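Local coordinates for protein 2-dehydropantoate 2-reductase (Porphyromonas gingivalis, PDB 2QYT) that probably catalyses the NADPH-dependent reduction of 2-dehydropantoate (ketopantoate) to (R)-pantoate, the second step from 3-methyl-2-oxobutanoate in the pantothenate pathway, at residues A28-A33 / L181-I186; L116-D121 / M199-M204; V135-V140 / T192-Y197; F161-G166 / D172-L177. All coordinates share one frame; numbering follows the deposited sequence. Where two conformers were deposited one is given.

Contact 1 of 4, residues A28-A33 / L181-I186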
loop_
_atom_site.group_PDB
_atom_site.type_symbol
_atom_site.label_atom_id
_atom_site.label_comp_id
_atom_site.label_asym_id
_atom_site.label_seq_id
_atom_site.Cartn_x
_atom_site.Cartn_y
_atom_site.Cartn_z
ATOM N N ALA A 28 -2.999 -13.613 -10.910
ATOM C CA ALA A 28 -3.693 -14.222 -12.074
ATOM C C ALA A 28 -2.845 -15.216 -12.858
ATOM O O ALA A 28 -3.360 -16.181 -13.393
ATOM C CB ALA A 28 -4.184 -13.120 -13.013
ATOM N N LEU A 29 -1.536 -14.973 -12.955
ATOM C CA LEU A 29 -0.633 -15.933 -13.621
ATOM C C LEU A 29 -0.632 -17.267 -12.929
ATOM O O LEU A 29 -0.648 -18.304 -13.568
ATOM C CB LEU A 29 0.813 -15.411 -13.666
ATOM C CG LEU A 29 1.110 -14.235 -14.604
ATOM C CD1 LEU A 29 2.579 -13.924 -14.552
ATOM C CD2 LEU A 29 0.695 -14.606 -16.006
ATOM N N ARG A 30 -0.540 -17.225 -11.616
ATOM C CA ARG A 30 -0.573 -18.401 -10.791
ATOM C C ARG A 30 -1.925 -19.103 -10.853
ATOM O O ARG A 30 -2.016 -20.337 -10.885
ATOM C CB ARG A 30 -0.231 -17.962 -9.357
ATOM C CG ARG A 30 -0.468 -19.025 -8.295
ATOM C CD ARG A 30 0.628 -20.038 -8.364
ATOM N NE ARG A 30 0.475 -21.064 -7.343
ATOM C CZ ARG A 30 1.173 -22.188 -7.312
ATOM N NH1 ARG A 30 2.102 -22.451 -8.236
ATOM N NH2 ARG A 30 0.954 -23.038 -6.337
ATOM N N ALA A 31 -3.004 -18.330 -10.896
ATOM C CA ALA A 31 -4.345 -18.931 -10.978
ATOM C C ALA A 31 -4.549 -19.662 -12.317
ATOM O O ALA A 31 -5.311 -20.605 -12.410
ATOM C CB ALA A 31 -5.412 -17.870 -10.745
ATOM N N ALA A 32 -3.826 -19.231 -13.347
ATOM C CA ALA A 32 -4.016 -19.785 -14.663
ATOM C C ALA A 32 -3.203 -21.075 -14.742
ATOM O O ALA A 32 -3.601 -22.043 -15.390
ATOM C CB ALA A 32 -3.572 -18.770 -15.723
ATOM N N ALA A 33 -2.066 -21.080 -14.055
ATOM C CA ALA A 33 -1.137 -22.227 -14.075
ATOM C C ALA A 33 -1.618 -23.347 -13.162
ATOM O O ALA A 33 -1.061 -24.445 -13.148
ATOM C CB ALA A 33 0.270 -21.775 -13.667
ATOM N N LEU A 181 0.759 -15.989 -1.627
ATOM C CA LEU A 181 1.517 -14.888 -2.225
ATOM C C LEU A 181 2.919 -15.330 -2.697
ATOM O O LEU A 181 3.378 -14.951 -3.772
ATOM C CB LEU A 181 1.645 -13.744 -1.210
ATOM C CG LEU A 181 0.386 -12.951 -0.850
ATOM C CD1 LEU A 181 0.639 -12.065 0.364
ATOM C CD2 LEU A 181 -0.207 -12.166 -2.050
ATOM N N THR A 182 3.596 -16.139 -1.909
ATOM C CA THR A 182 4.962 -16.496 -2.293
ATOM C C THR A 182 4.971 -17.586 -3.418
ATOM O O THR A 182 5.879 -17.612 -4.257
ATOM C CB THR A 182 5.847 -16.862 -1.064
ATOM O OG1 THR A 182 5.852 -18.259 -0.876
ATOM C CG2 THR A 182 5.341 -16.254 0.218
ATOM N N ALA A 183 3.972 -18.472 -3.415
ATOM C CA ALA A 183 3.720 -19.369 -4.566
ATOM C C ALA A 183 3.455 -18.626 -5.897
ATOM O O ALA A 183 3.692 -19.142 -6.973
ATOM C CB ALA A 183 2.594 -20.355 -4.240
ATOM N N ALA A 184 3.011 -17.388 -5.811
ATOM C CA ALA A 184 2.749 -16.568 -6.970
ATOM C C ALA A 184 3.976 -15.770 -7.291
ATOM O O ALA A 184 3.972 -14.944 -8.215
ATOM C CB ALA A 184 1.525 -15.616 -6.707
ATOM N N GLY A 185 5.043 -15.979 -6.532
ATOM C CA GLY A 185 6.344 -15.369 -6.875
ATOM C C GLY A 185 6.453 -13.942 -6.387
ATOM O O GLY A 185 7.257 -13.130 -6.891
ATOM N N ILE A 186 5.665 -13.622 -5.370
ATOM C CA ILE A 186 5.651 -12.249 -4.813
ATOM C C ILE A 186 6.538 -12.331 -3.628
ATOM O O ILE A 186 6.482 -13.340 -2.922
ATOM C CB ILE A 186 4.190 -11.886 -4.375
ATOM C CG1 ILE A 186 3.398 -11.472 -5.598
ATOM C CG2 ILE A 186 4.159 -10.866 -3.263
ATOM C CD1 ILE A 186 1.893 -11.710 -5.419
#

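Contact 2 of 4, residues L116-D121 / M199-M204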
loop_
_atom_site.group_PDB
_atom_site.type_symbol
_atom_site.label_atom_id
_atom_site.label_comp_id
_atom_site.label_asym_id
_atom_site.label_seq_id
_atom_site.Cartn_x
_atom_site.Cartn_y
_atom_site.Cartn_z
ATOM N N LEU A 116 -3.187 -1.691 0.675
ATOM C CA LEU A 116 -1.768 -1.593 0.361
ATOM C C LEU A 116 -1.295 -0.142 0.115
ATOM O O LEU A 116 -0.139 0.096 -0.255
ATOM C CB LEU A 116 -1.401 -2.556 -0.784
ATOM C CG LEU A 116 -1.797 -4.036 -0.533
ATOM C CD1 LEU A 116 -1.655 -4.861 -1.797
ATOM C CD2 LEU A 116 -1.015 -4.663 0.687
ATOM N N LEU A 117 -2.176 0.808 0.388
ATOM C CA LEU A 117 -1.993 2.247 0.151
ATOM C C LEU A 117 -1.046 2.878 1.180
ATOM O O LEU A 117 -0.912 2.385 2.302
ATOM C CB LEU A 117 -3.356 2.990 0.275
ATOM C CG LEU A 117 -4.681 2.438 -0.309
ATOM C CD1 LEU A 117 -4.977 1.097 0.326
ATOM C CD2 LEU A 117 -5.886 3.400 -0.107
ATOM N N ASN A 118 -0.429 3.999 0.797
ATOM C CA ASN A 118 0.401 4.765 1.715
ATOM C C ASN A 118 -0.470 5.496 2.707
ATOM O O ASN A 118 -1.642 5.760 2.443
ATOM C CB ASN A 118 1.290 5.716 0.941
ATOM C CG ASN A 118 2.502 5.012 0.341
ATOM O OD1 ASN A 118 3.186 4.212 1.016
ATOM N ND2 ASN A 118 2.794 5.315 -0.915
ATOM N N GLY A 119 0.072 5.786 3.876
ATOM C CA GLY A 119 -0.696 6.474 4.918
ATOM C C GLY A 119 -0.355 5.827 6.234
ATOM O O GLY A 119 0.092 4.671 6.250
ATOM N N ALA A 120 -0.549 6.563 7.320
ATOM C CA ALA A 120 -0.175 6.115 8.655
ATOM C C ALA A 120 -1.181 5.129 9.249
ATOM O O ALA A 120 -0.817 4.245 10.017
ATOM C CB ALA A 120 -0.020 7.306 9.576
ATOM N N ASP A 121 -2.436 5.258 8.846
ATOM C CA ASP A 121 -3.527 4.677 9.601
ATOM C C ASP A 121 -4.691 4.196 8.737
ATOM O O ASP A 121 -5.832 4.288 9.172
ATOM C CB ASP A 121 -4.037 5.735 10.592
ATOM C CG ASP A 121 -4.664 6.919 9.888
ATOM O OD1 ASP A 121 -4.508 7.045 8.655
ATOM O OD2 ASP A 121 -5.322 7.724 10.564
HETATM N N MSE A 199 4.681 2.118 9.965
HETATM C CA MSE A 199 5.191 3.444 10.360
HETATM C C MSE A 199 6.508 3.727 9.656
HETATM O O MSE A 199 6.738 4.840 9.197
HETATM C CB MSE A 199 5.299 3.628 11.886
HETATM C CG MSE A 199 6.282 2.727 12.632
HETATM SE SE MSE A 199 6.911 3.487 14.350
HETATM C CE MSE A 199 8.665 4.049 13.807
ATOM N N LYS A 200 7.360 2.708 9.546
ATOM C CA LYS A 200 8.646 2.885 8.878
ATOM C C LYS A 200 8.481 3.395 7.439
ATOM O O LYS A 200 9.116 4.381 7.057
ATOM C CB LYS A 200 9.501 1.606 8.947
ATOM C CG LYS A 200 10.984 1.805 8.660
ATOM C CD LYS A 200 11.672 0.472 8.338
ATOM C CE LYS A 200 11.507 0.061 6.858
ATOM N NZ LYS A 200 11.073 -1.360 6.683
ATOM N N LYS A 201 7.591 2.754 6.671
ATOM C CA LYS A 201 7.257 3.201 5.320
ATOM C C LYS A 201 6.721 4.641 5.311
ATOM O O LYS A 201 7.178 5.467 4.516
ATOM C CB LYS A 201 6.229 2.249 4.684
ATOM C CG LYS A 201 5.661 2.697 3.339
ATOM C CD LYS A 201 6.320 1.989 2.188
ATOM C CE LYS A 201 6.261 2.799 0.899
ATOM N NZ LYS A 201 4.983 2.531 0.228
ATOM N N PHE A 202 5.759 4.931 6.184
ATOM C CA PHE A 202 5.100 6.238 6.207
ATOM C C PHE A 202 6.040 7.404 6.587
ATOM O O PHE A 202 5.968 8.483 6.014
ATOM C CB PHE A 202 3.859 6.242 7.122
ATOM C CG PHE A 202 3.221 7.600 7.234
ATOM C CD1 PHE A 202 2.320 8.045 6.245
ATOM C CD2 PHE A 202 3.557 8.456 8.280
ATOM C CE1 PHE A 202 1.737 9.300 6.309
ATOM C CE2 PHE A 202 3.008 9.729 8.353
ATOM C CZ PHE A 202 2.090 10.154 7.372
HETATM N N MSE A 203 6.892 7.183 7.578
HETATM C CA MSE A 203 7.856 8.192 8.019
HETATM C C MSE A 203 8.803 8.603 6.882
HETATM O O MSE A 203 8.973 9.798 6.633
HETATM C CB MSE A 203 8.633 7.695 9.229
HETATM C CG MSE A 203 7.846 7.667 10.526
HETATM SE SE MSE A 203 8.853 6.768 11.969
HETATM C CE MSE A 203 9.886 5.526 10.892
HETATM N N MSE A 204 9.360 7.616 6.178
HETATM C CA MSE A 204 10.232 7.827 5.024
HETATM C C MSE A 204 9.580 8.665 3.922
HETATM O O MSE A 204 10.154 9.616 3.404
HETATM C CB MSE A 204 10.608 6.476 4.428
HETATM C CG MSE A 204 11.539 5.651 5.279
HETATM SE SE MSE A 204 13.308 6.439 5.379
HETATM C CE MSE A 204 13.726 6.471 3.459
HETATM O O HOH W 1 2.360 0.851 0.894
HETATM O O HOH W 2 5.635 4.438 -2.175
#

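Contact 3 of 4, residues V135-V140 / T192-Y197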
loop_
_atom_site.group_PDB
_atom_site.type_symbol
_atom_site.label_atom_id
_atom_site.label_comp_id
_atom_site.label_asym_id
_atom_site.label_seq_id
_atom_site.Cartn_x
_atom_site.Cartn_y
_atom_site.Cartn_z
ATOM N N VAL A 135 -9.981 -6.553 8.744
ATOM C CA VAL A 135 -9.046 -5.650 8.074
ATOM C C VAL A 135 -7.637 -5.930 8.598
ATOM O O VAL A 135 -7.397 -5.814 9.776
ATOM C CB VAL A 135 -9.469 -4.147 8.250
ATOM C CG1 VAL A 135 -8.416 -3.189 7.648
ATOM C CG2 VAL A 135 -10.887 -3.898 7.679
ATOM N N TRP A 136 -6.733 -6.353 7.716
ATOM C CA TRP A 136 -5.329 -6.488 8.063
ATOM C C TRP A 136 -4.559 -5.232 7.623
ATOM O O TRP A 136 -5.130 -4.354 7.033
ATOM C CB TRP A 136 -4.748 -7.730 7.397
ATOM C CG TRP A 136 -5.289 -9.068 7.921
ATOM C CD1 TRP A 136 -5.987 -9.307 9.099
ATOM C CD2 TRP A 136 -5.093 -10.341 7.313
ATOM N NE1 TRP A 136 -6.227 -10.646 9.231
ATOM C CE2 TRP A 136 -5.712 -11.300 8.139
ATOM C CE3 TRP A 136 -4.471 -10.760 6.119
ATOM C CZ2 TRP A 136 -5.734 -12.671 7.814
ATOM C CZ3 TRP A 136 -4.496 -12.119 5.798
ATOM C CH2 TRP A 136 -5.129 -13.052 6.642
ATOM N N LYS A 137 -3.280 -5.143 7.962
ATOM C CA LYS A 137 -2.435 -4.012 7.603
ATOM C C LYS A 137 -1.443 -4.499 6.572
ATOM O O LYS A 137 -1.015 -5.650 6.618
ATOM C CB LYS A 137 -1.660 -3.531 8.824
ATOM C CG LYS A 137 -2.576 -3.146 9.942
ATOM C CD LYS A 137 -1.891 -2.368 11.021
ATOM C CE LYS A 137 -2.902 -2.178 12.139
ATOM N NZ LYS A 137 -2.298 -1.575 13.352
ATOM N N GLY A 138 -1.085 -3.632 5.643
ATOM C CA GLY A 138 -0.098 -3.996 4.640
ATOM C C GLY A 138 0.627 -2.784 4.104
ATOM O O GLY A 138 0.155 -1.659 4.258
ATOM N N CYS A 139 1.817 -3.010 3.537
ATOM C CA CYS A 139 2.486 -1.999 2.762
ATOM C C CYS A 139 3.437 -2.632 1.752
ATOM O O CYS A 139 3.972 -3.724 1.974
ATOM C CB CYS A 139 3.228 -1.007 3.662
ATOM S SG CYS A 139 4.708 -1.691 4.432
ATOM N N VAL A 140 3.640 -1.946 0.628
ATOM C CA VAL A 140 4.448 -2.477 -0.487
ATOM C C VAL A 140 5.591 -1.522 -0.786
ATOM O O VAL A 140 5.490 -0.335 -0.509
ATOM C CB VAL A 140 3.573 -2.785 -1.738
ATOM C CG1 VAL A 140 2.514 -3.830 -1.412
ATOM C CG2 VAL A 140 2.900 -1.529 -2.310
ATOM N N THR A 192 5.119 -10.212 12.443
ATOM C CA THR A 192 4.274 -10.030 13.596
ATOM C C THR A 192 4.161 -8.553 14.004
ATOM O O THR A 192 3.064 -8.072 14.401
ATOM C CB THR A 192 4.781 -10.929 14.753
ATOM O OG1 THR A 192 3.795 -10.956 15.775
ATOM C CG2 THR A 192 6.135 -10.443 15.317
ATOM N N ASP A 193 5.290 -7.843 13.895
ATOM C CA ASP A 193 5.353 -6.403 14.106
ATOM C C ASP A 193 5.018 -5.650 12.818
ATOM O O ASP A 193 5.781 -4.799 12.344
ATOM C CB ASP A 193 6.712 -5.973 14.709
ATOM C CG ASP A 193 7.932 -6.379 13.850
ATOM O OD1 ASP A 193 7.885 -7.404 13.118
ATOM O OD2 ASP A 193 8.967 -5.664 13.942
ATOM N N ILE A 194 3.851 -5.937 12.257
ATOM C CA ILE A 194 3.475 -5.275 11.021
ATOM C C ILE A 194 3.364 -3.747 11.173
ATOM O O ILE A 194 3.625 -3.038 10.212
ATOM C CB ILE A 194 2.198 -5.838 10.407
ATOM C CG1 ILE A 194 1.907 -5.176 9.054
ATOM C CG2 ILE A 194 1.025 -5.743 11.388
ATOM C CD1 ILE A 194 2.818 -5.626 7.944
ATOM N N ASP A 195 2.974 -3.272 12.368
ATOM C CA ASP A 195 2.858 -1.835 12.657
ATOM C C ASP A 195 4.176 -1.112 12.403
ATOM O O ASP A 195 4.194 0.024 11.928
ATOM C CB ASP A 195 2.427 -1.596 14.109
ATOM C CG ASP A 195 0.979 -1.993 14.372
ATOM O OD1 ASP A 195 0.205 -2.149 13.412
ATOM O OD2 ASP A 195 0.612 -2.161 15.550
ATOM N N TRP A 196 5.278 -1.773 12.728
ATOM C CA TRP A 196 6.604 -1.195 12.540
ATOM C C TRP A 196 6.915 -0.941 11.067
ATOM O O TRP A 196 7.372 0.133 10.725
ATOM C CB TRP A 196 7.660 -2.085 13.187
ATOM C CG TRP A 196 9.037 -1.856 12.700
ATOM C CD1 TRP A 196 9.878 -2.785 12.140
ATOM C CD2 TRP A 196 9.754 -0.617 12.713
ATOM N NE1 TRP A 196 11.087 -2.196 11.820
ATOM C CE2 TRP A 196 11.038 -0.870 12.166
ATOM C CE3 TRP A 196 9.443 0.683 13.146
ATOM C CZ2 TRP A 196 11.999 0.135 12.021
ATOM C CZ3 TRP A 196 10.413 1.684 13.011
ATOM C CH2 TRP A 196 11.667 1.402 12.451
ATOM N N TYR A 197 6.656 -1.927 10.204
ATOM C CA TYR A 197 6.859 -1.772 8.748
ATOM C C TYR A 197 5.998 -0.650 8.186
ATOM O O TYR A 197 6.434 0.124 7.328
ATOM C CB TYR A 197 6.618 -3.092 7.989
ATOM C CG TYR A 197 7.640 -4.132 8.331
ATOM C CD1 TYR A 197 8.759 -4.342 7.512
ATOM C CD2 TYR A 197 7.534 -4.872 9.509
ATOM C CE1 TYR A 197 9.752 -5.298 7.865
ATOM C CE2 TYR A 197 8.491 -5.818 9.857
ATOM C CZ TYR A 197 9.602 -6.034 9.039
ATOM O OH TYR A 197 10.559 -6.971 9.420
#

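Contact 4 of 4, residues F161-G166 / D172-L177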
loop_
_atom_site.group_PDB
_atom_site.type_symbol
_atom_site.label_atom_id
_atom_site.label_comp_id
_atom_site.label_asym_id
_atom_site.label_seq_id
_atom_site.Cartn_x
_atom_site.Cartn_y
_atom_site.Cartn_z
ATOM N N PHE A 161 6.325 -6.917 -0.292
ATOM C CA PHE A 161 4.927 -6.923 0.066
ATOM C C PHE A 161 4.986 -7.428 1.503
ATOM O O PHE A 161 5.408 -8.573 1.768
ATOM C CB PHE A 161 4.184 -7.901 -0.863
ATOM C CG PHE A 161 2.669 -7.972 -0.687
ATOM C CD1 PHE A 161 1.809 -7.581 -1.737
ATOM C CD2 PHE A 161 2.099 -8.521 0.458
ATOM C CE1 PHE A 161 0.415 -7.699 -1.610
ATOM C CE2 PHE A 161 0.700 -8.619 0.595
ATOM C CZ PHE A 161 -0.138 -8.216 -0.443
ATOM N N TYR A 162 4.600 -6.554 2.435
ATOM C CA TYR A 162 4.451 -6.921 3.852
ATOM C C TYR A 162 3.010 -6.872 4.284
ATOM O O TYR A 162 2.275 -5.998 3.868
ATOM C CB TYR A 162 5.231 -5.953 4.738
ATOM C CG TYR A 162 6.693 -5.962 4.488
ATOM C CD1 TYR A 162 7.515 -6.890 5.121
ATOM C CD2 TYR A 162 7.271 -5.024 3.631
ATOM C CE1 TYR A 162 8.908 -6.887 4.896
ATOM C CE2 TYR A 162 8.660 -5.011 3.415
ATOM C CZ TYR A 162 9.457 -5.946 4.047
ATOM O OH TYR A 162 10.797 -5.950 3.831
ATOM N N PHE A 163 2.590 -7.788 5.135
ATOM C CA PHE A 163 1.193 -7.730 5.600
ATOM C C PHE A 163 1.070 -8.450 6.911
ATOM O O PHE A 163 2.000 -9.153 7.309
ATOM C CB PHE A 163 0.249 -8.342 4.552
ATOM C CG PHE A 163 0.165 -9.834 4.634
ATOM C CD1 PHE A 163 -0.890 -10.446 5.346
ATOM C CD2 PHE A 163 1.154 -10.626 4.043
ATOM C CE1 PHE A 163 -0.977 -11.848 5.445
ATOM C CE2 PHE A 163 1.098 -12.016 4.141
ATOM C CZ PHE A 163 0.002 -12.632 4.846
ATOM N N GLY A 164 -0.059 -8.275 7.585
ATOM C CA GLY A 164 -0.314 -8.980 8.831
ATOM C C GLY A 164 -1.495 -8.468 9.588
ATOM O O GLY A 164 -1.956 -7.359 9.338
ATOM N N SER A 165 -2.018 -9.328 10.485
ATOM C CA SER A 165 -3.156 -9.036 11.379
ATOM C C SER A 165 -2.786 -8.121 12.574
ATOM O O SER A 165 -3.653 -7.460 13.146
ATOM C CB SER A 165 -3.711 -10.347 11.965
ATOM O OG SER A 165 -2.742 -11.043 12.776
ATOM N N GLY A 166 -1.521 -8.120 12.968
ATOM C CA GLY A 166 -1.103 -7.406 14.148
ATOM C C GLY A 166 -1.068 -8.298 15.383
ATOM O O GLY A 166 -0.304 -8.031 16.318
ATOM N N ASP A 172 -4.522 -18.792 10.609
ATOM C CA ASP A 172 -4.605 -19.706 9.480
ATOM C C ASP A 172 -4.807 -18.967 8.172
ATOM O O ASP A 172 -4.184 -19.323 7.181
ATOM C CB ASP A 172 -5.745 -20.711 9.683
ATOM C CG ASP A 172 -5.455 -21.692 10.789
ATOM O OD1 ASP A 172 -4.256 -21.810 11.183
ATOM O OD2 ASP A 172 -6.425 -22.337 11.267
ATOM N N ASP A 173 -5.695 -17.965 8.176
ATOM C CA ASP A 173 -5.971 -17.156 6.978
ATOM C C ASP A 173 -4.697 -16.420 6.567
ATOM O O ASP A 173 -4.449 -16.283 5.378
ATOM C CB ASP A 173 -7.139 -16.169 7.176
ATOM C CG ASP A 173 -8.540 -16.822 6.973
ATOM O OD1 ASP A 173 -8.630 -18.032 6.622
ATOM O OD2 ASP A 173 -9.572 -16.113 7.162
ATOM N N GLU A 174 -3.882 -16.009 7.553
ATOM C CA GLU A 174 -2.603 -15.287 7.301
ATOM C C GLU A 174 -1.511 -16.147 6.683
ATOM O O GLU A 174 -0.886 -15.756 5.698
ATOM C CB GLU A 174 -2.037 -14.739 8.600
ATOM C CG GLU A 174 -2.284 -13.332 8.849
ATOM C CD GLU A 174 -1.609 -12.889 10.101
ATOM O OE1 GLU A 174 -0.743 -12.005 9.991
ATOM O OE2 GLU A 174 -1.934 -13.396 11.190
ATOM N N VAL A 175 -1.254 -17.293 7.317
ATOM C CA VAL A 175 -0.335 -18.301 6.785
ATOM C C VAL A 175 -0.811 -18.706 5.394
ATOM O O VAL A 175 -0.029 -18.777 4.456
ATOM C CB VAL A 175 -0.242 -19.530 7.725
ATOM C CG1 VAL A 175 0.620 -20.636 7.100
ATOM C CG2 VAL A 175 0.336 -19.127 9.070
ATOM N N ARG A 176 -2.113 -18.929 5.249
ATOM C CA ARG A 176 -2.645 -19.236 3.937
ATOM C C ARG A 176 -2.300 -18.138 2.934
ATOM O O ARG A 176 -1.818 -18.435 1.827
ATOM C CB ARG A 176 -4.156 -19.476 3.960
ATOM C CG ARG A 176 -4.681 -20.041 2.636
ATOM C CD ARG A 176 -6.165 -20.408 2.699
ATOM N NE ARG A 176 -7.077 -19.260 2.820
ATOM C CZ ARG A 176 -8.408 -19.374 2.804
ATOM N NH1 ARG A 176 -8.971 -20.574 2.646
ATOM N NH2 ARG A 176 -9.192 -18.303 2.937
ATOM N N LEU A 177 -2.539 -16.881 3.288
ATOM C CA LEU A 177 -2.216 -15.824 2.312
ATOM C C LEU A 177 -0.700 -15.746 2.018
ATOM O O LEU A 177 -0.292 -15.559 0.879
ATOM C CB LEU A 177 -2.808 -14.460 2.691
ATOM C CG LEU A 177 -2.695 -13.362 1.613
ATOM C CD1 LEU A 177 -3.491 -13.704 0.346
ATOM C CD2 LEU A 177 -3.147 -12.044 2.215
#

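Contact 1 of 4, residues A28-A33 / L181-I186
Arg-30 and Ala-184 mark the closest backbone approach, their CA atoms 5.4 Å apart, where the last turns of helix 18-33 pass the C-terminal end of helix 172-183. The first of these follows strand 9-14 in the Rossmann-type nucleotide-binding fold; the second ends in a Schellman motif. The evidence for that motif is the positive phi of Gly-185 (83°) together with two bonds back into the final turn, from Ile-186 N to Leu-181 O at 3.1 Å and from Gly-185 N to Thr-182 O at 2.9 Å. Ala-184 N also bonds to Leu-181 O, and it and Ile-186 N reach that oxygen from opposite faces of its plane.

Within residues 28-33, Arg-30 alone touches residues 181-186. Its CB rests on Ala-184 CB at 4.0 Å. Beyond that point CG stands anti to the backbone N (chi1 169°) and the chain bends at chi2 (76°), which lays the rest of the arm over Ala-183. The methylene CD comes to 3.5 Å from Ala-183 O, an oxygen that sits over a face of the guanidinium and not in line with an N-H, so the link is packing plus, possibly, some attraction between the cation and a carbonyl at a helix end. Only 135 Å² is buried here. More hydrophobic packing lies beside it, with Ala-184 on Leu-27 and Ile-186 on Tyr-23 and Met-26 of helix 18-33. Ala-183 CB lies over a face of the guanidinium, displaced toward its NH2 side, 3.8 Å from Arg-30 NH2.

Contact 2 of 4, residues L116-D121 / M199-M204
The methyl of Ala-120 sits over the face of the Phe-202 ring, and this is the tight half of a contact between the loop that follows strand 111-115, the edge strand of the Rossmann sheet, and helix 194-215, the long helix leading into the C-terminal domain. The CA atoms of these two residues are the nearest pair, 5.8 Å apart. Ala-120 CB makes a CH-pi contact 3.9 Å from the ring centroid and just 5° off the normal, hence directly over the middle of the face. The backbone presses on the same ring: Ala-120 N lies 3.4 Å from Phe-202 CD1, and Gly-119 C lies 3.5 Å from the same Phe-202 CD1. Having CG anti to the backbone N (chi1 176°) carries the ring of Phe-202 off the helix to the loop. Val-290, Phe-241 and Leu-286 also touch the ring, enclosing it further.

The other half is polar and hydrated. Asn-118, an exposed residue, is crossed at about a right angle by the bent chain of Lys-201, whose NZ donates to Asn-118 OD1 at 2.6 Å. The amine lies in the carbonyl plane on a lone pair, with a C=O...N angle of 129°. NZ also donates to Val-140 O, and the cation lies against Tyr-141 in a cation-pi contact, so several groups hold the amine. Two waters complete the link. One gives a bond to Leu-116 O at 2.9 Å and accepts a weak one from Lys-201 NZ; the other accepts from Lys-201 NZ at 3.1 Å and from Asn-118 ND2 at 3.2 Å.

Contact 3 of 4, residues V135-V140 / T192-Y197
Lys-137 and Ile-194 face each other with CA atoms 6.9 Å apart, and Cys-139 and Tyr-197 with theirs 7.4 Å apart, so a strand spacing of two residues is matched to a helix spacing of three. Intervening Gly-138 has no side chain, and its CB position would be turned from the helix.

The polar link is a salt bridge, Lys-137 NZ to Asp-195 OD1 at 2.6 Å. The amine meets the oxygen on its syn side, 28° out of the carboxylate plane. The lysine starts with CG anti to its own carbonyl carbon (chi1 -58°) and runs extended from there, which brings CD as near as 3.2 Å to the same oxygen. Glu-124 forms a second salt bridge to NZ, so this buried lysine is shared between two carboxylates that probably favour its charged form.

Beneath the bridge the contact is apolar. Ile-194 CG1 reaches Lys-137 CB at 3.9 Å and, at nearly the same distance, the carbonyl oxygen of that residue. Farther along the strand Cys-139 SG, placed between the backbone N and the carbonyl carbon (chi1 72°), points at the helix backbone and lies 3.8 Å from Tyr-197 O. The ring of Tyr-197 leads elsewhere, stacking on Tyr-162 of the neighbouring strand.

Taken together, a salt bridge at one end and packing at two alternate strand positions, Lys-137 and Cys-139, fasten the first turn of helix 194-215 onto strand 137-148, as suits the junction between the Rossmann-type domain and the helical C-terminal domain of the ketopantoate reductase family.

Contact 4 of 4, residues F161-G166 / D172-L177
Glu-174 OE1 is gripped by two donors, Ser-165 N at 3.0 Å with an N-H...O angle of 160° and Asn-190 ND2, while Glu-174 OE2 accepts from Ser-165 OG at 3.0 Å and from Thr-171 N. Four bonds thus hold one buried carboxylate inside a beta-alpha-beta unit made of strand 158-164, helix 172-183 and strand 188-189. Strand 161-164 and helix 172-177 run nearly antiparallel, at 167°, with their axes 9.6 Å apart at closest approach. The glutamate chain, extended beyond CG, spans this gap to reach the turn that leaves the strand. Both donors of Ser-165 come from well above the carboxylate plane. Passing close to the turn, OE1 also comes within 3.3 Å of Gly-164 CA, where the strand carries no side chain.

Below this polar clasp the helix rests on Phe-163, whose CG sits between the backbone N and the carbonyl carbon (chi1 83°), turning the ring to the helix. Leu-177 CD2 lies over one face of that ring in a CH-pi contact, 4.2 Å from its centroid and displaced to the rim. Leu-114 of strand 111-115 touches both side chains, and Trp-136 packs on Glu-174 and Ser-165. The ring edge is occupied as well: Glu-174 O lies in the ring plane, 3.4 Å from Phe-163 CZ.

In the fold
Contacts 2, 3 and 4 form a continuous chain through the molecule: the centres of contacts 2 and 3 are 9 Å apart, as are those of contacts 3 and 4. Contacts 3 and 4 share a sheet, with a probable hydrogen bond from Tyr-162 N to Cys-139 O (2.9 Å). Contacts 2 and 3 both fix helix 194-215 to the Rossmann-type domain, consistent with a place beside the cleft between domains where this family binds cofactor and substrate. A 1,2-ethanediol, probably from the crystallisation liquor, lies about 4 Å from the Tyr-197 side chain. Contact 1 is more remote, about 26 Å from contact 2 between centres, but helix 172-183 joins it to contact 4, where Leu-181 CD1 meets Phe-161 CE2 at 3.5 Å.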